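Local coordinates for protein rutinosidase (Aspergillus niger, PDB 6I1A) that hydrolyses glycosidic bonds as a secreted family 5 rutinosidase, and probably also acts on beta-1,3-glucans, at residues V90-T95 with I133-S138. Numbering follows the deposited sequence.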
loop_
_atom_site.group_PDB
_atom_site.type_symbol
_atom_site.label_atom_id
_atom_site.label_comp_id
_atom_site.label_asym_id
_atom_site.label_seq_id
_atom_site.Cartn_x
_atom_site.Cartn_y
_atom_site.Cartn_z
ATOM N N VAL A 90 -16.994 21.510 12.064
ATOM C CA VAL A 90 -17.220 21.257 10.618
ATOM C C VAL A 90 -18.196 20.113 10.473
ATOM O O VAL A 90 -18.046 19.091 11.208
ATOM C CB VAL A 90 -15.902 20.885 9.934
ATOM C CG1 VAL A 90 -16.116 20.540 8.474
ATOM C CG2 VAL A 90 -14.893 21.999 10.089
ATOM N N LEU A 91 -19.154 20.231 9.575
ATOM C CA LEU A 91 -20.072 19.148 9.228
ATOM C C LEU A 91 -19.856 18.787 7.781
ATOM O O LEU A 91 -20.020 19.667 6.918
ATOM C CB LEU A 91 -21.537 19.514 9.465
ATOM C CG LEU A 91 -21.915 19.948 10.888
ATOM C CD1 LEU A 91 -23.333 20.470 10.958
ATOM C CD2 LEU A 91 -21.698 18.828 11.871
ATOM N N ARG A 92 -19.494 17.555 7.501
ATOM C CA ARG A 92 -19.469 17.057 6.115
ATOM C C ARG A 92 -20.755 16.306 5.906
ATOM O O ARG A 92 -21.112 15.403 6.717
ATOM C CB ARG A 92 -18.274 16.159 5.874
ATOM C CG ARG A 92 -18.253 15.564 4.472
ATOM C CD ARG A 92 -16.912 14.986 4.108
ATOM N NE ARG A 92 -16.770 14.425 2.774
ATOM C CZ ARG A 92 -16.947 13.159 2.414
ATOM N NH1 ARG A 92 -17.365 12.231 3.281
ATOM N NH2 ARG A 92 -16.631 12.808 1.162
ATOM N N ILE A 93 -21.534 16.656 4.884
ATOM C CA ILE A 93 -22.879 16.145 4.664
ATOM C C ILE A 93 -22.983 15.420 3.336
ATOM O O ILE A 93 -23.153 16.065 2.268
ATOM C CB ILE A 93 -23.969 17.231 4.823
ATOM C CG1 ILE A 93 -23.776 18.072 6.074
ATOM C CG2 ILE A 93 -25.308 16.552 4.756
ATOM C CD1 ILE A 93 -24.811 19.134 6.315
ATOM N N PRO A 94 -22.859 14.086 3.319
ATOM C CA PRO A 94 -23.029 13.287 2.113
ATOM C C PRO A 94 -24.496 13.304 1.680
ATOM O O PRO A 94 -25.399 13.077 2.483
ATOM C CB PRO A 94 -22.585 11.873 2.522
ATOM C CG PRO A 94 -21.703 12.121 3.702
ATOM C CD PRO A 94 -22.348 13.271 4.445
ATOM N N THR A 95 -24.704 13.569 0.390
ATOM C CA THR A 95 -26.035 13.561 -0.226
ATOM C C THR A 95 -25.998 12.640 -1.441
ATOM O O THR A 95 -24.935 12.458 -2.086
ATOM C CB THR A 95 -26.452 14.973 -0.626
ATOM O OG1 THR A 95 -25.646 15.525 -1.689
ATOM C CG2 THR A 95 -26.440 15.954 0.521
ATOM N N ILE A 133 -19.539 21.242 4.608
ATOM C CA ILE A 133 -19.116 20.647 3.319
ATOM C C ILE A 133 -20.294 19.903 2.704
ATOM O O ILE A 133 -20.794 18.959 3.327
ATOM C CB ILE A 133 -17.948 19.694 3.464
ATOM C CG1 ILE A 133 -16.729 20.396 4.063
ATOM C CG2 ILE A 133 -17.595 18.975 2.154
ATOM C CD1 ILE A 133 -15.726 19.436 4.674
ATOM N N ILE A 134 -20.801 20.334 1.539
ATOM C CA ILE A 134 -21.879 19.636 0.847
ATOM C C ILE A 134 -21.237 18.671 -0.162
ATOM O O ILE A 134 -20.512 19.133 -1.078
ATOM C CB ILE A 134 -22.898 20.573 0.166
ATOM C CG1 ILE A 134 -23.548 21.519 1.175
ATOM C CG2 ILE A 134 -23.911 19.736 -0.597
ATOM C CD1 ILE A 134 -24.410 22.579 0.510
ATOM N N ASP A 135 -21.416 17.372 0.040
ATOM C CA ASP A 135 -20.805 16.334 -0.789
ATOM C C ASP A 135 -21.870 15.660 -1.644
ATOM O O ASP A 135 -22.844 15.097 -1.103
ATOM C CB ASP A 135 -20.118 15.366 0.185
ATOM C CG ASP A 135 -19.897 13.971 -0.339
ATOM O OD1 ASP A 135 -19.616 13.744 -1.527
ATOM O OD2 ASP A 135 -19.921 13.068 0.557
ATOM N N THR A 136 -21.696 15.668 -2.964
ATOM C CA THR A 136 -22.521 14.866 -3.870
ATOM C C THR A 136 -21.903 13.468 -3.947
ATOM O O THR A 136 -20.986 13.256 -4.773
ATOM C CB THR A 136 -22.739 15.567 -5.217
ATOM O OG1 THR A 136 -21.486 15.883 -5.786
ATOM C CG2 THR A 136 -23.488 16.856 -4.991
ATOM N N HIS A 137 -22.330 12.593 -3.025
ATOM C CA HIS A 137 -21.663 11.313 -2.773
ATOM C C HIS A 137 -21.801 10.358 -3.944
ATOM O O HIS A 137 -20.854 9.603 -4.246
ATOM C CB HIS A 137 -22.283 10.728 -1.495
ATOM C CG HIS A 137 -21.352 9.954 -0.626
ATOM N ND1 HIS A 137 -20.259 10.542 -0.071
ATOM C CD2 HIS A 137 -21.486 8.713 -0.070
ATOM C CE1 HIS A 137 -19.698 9.658 0.733
ATOM N NE2 HIS A 137 -20.408 8.544 0.767
ATOM N N SER A 138 -22.945 10.427 -4.629
ATOM C CA SER A 138 -23.198 9.703 -5.881
ATOM C C SER A 138 -23.370 10.704 -7.023
ATOM O O SER A 138 -23.804 11.834 -6.772
ATOM C CB SER A 138 -24.439 8.827 -5.786
ATOM O OG SER A 138 -25.511 9.495 -5.137
#
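D135 O is gripped twice by T95: the backbone N donates to it at 2.8 Å, and OG1, turned between its own backbone N and carbonyl carbon (chi1 67°), also donates at 2.9 Å. Strands 90-95 and 131-136 are adjacent parallel strands of the family 5 TIM barrel, joined by the beta-alpha-beta crossover through helix 113-128. Their backbones are further paired by I133 N to L91 O, I93 N to I133 O and D135 N to I93 O. Past the strand end H137 N continues the pattern to T95 O (2.8 Å). H137 ND1 donates to D135 OD2 on its syn side, a short (2.6 Å) but bent bond, tilted from the imidazole plane. The same OD2 lies over one face of the R92 guanidinium, 3.4 Å from R92 NH2. In this salt bridge the two planar groups stack 18° apart and no N-H points at OD2; the guanidinium is also salt-bridged to E190, E303 and D264. R92, I133, P94 and D135 share the inward face, whereas I93 and T95 turn outward onto L117 of the crossover helix. At the opposite end from H137, V90 CG1 meets I133 CD1 at 4.0 Å. P94 CB sits over the imidazole face of H137, a CH-pi contact 3.9 Å from the ring centroid.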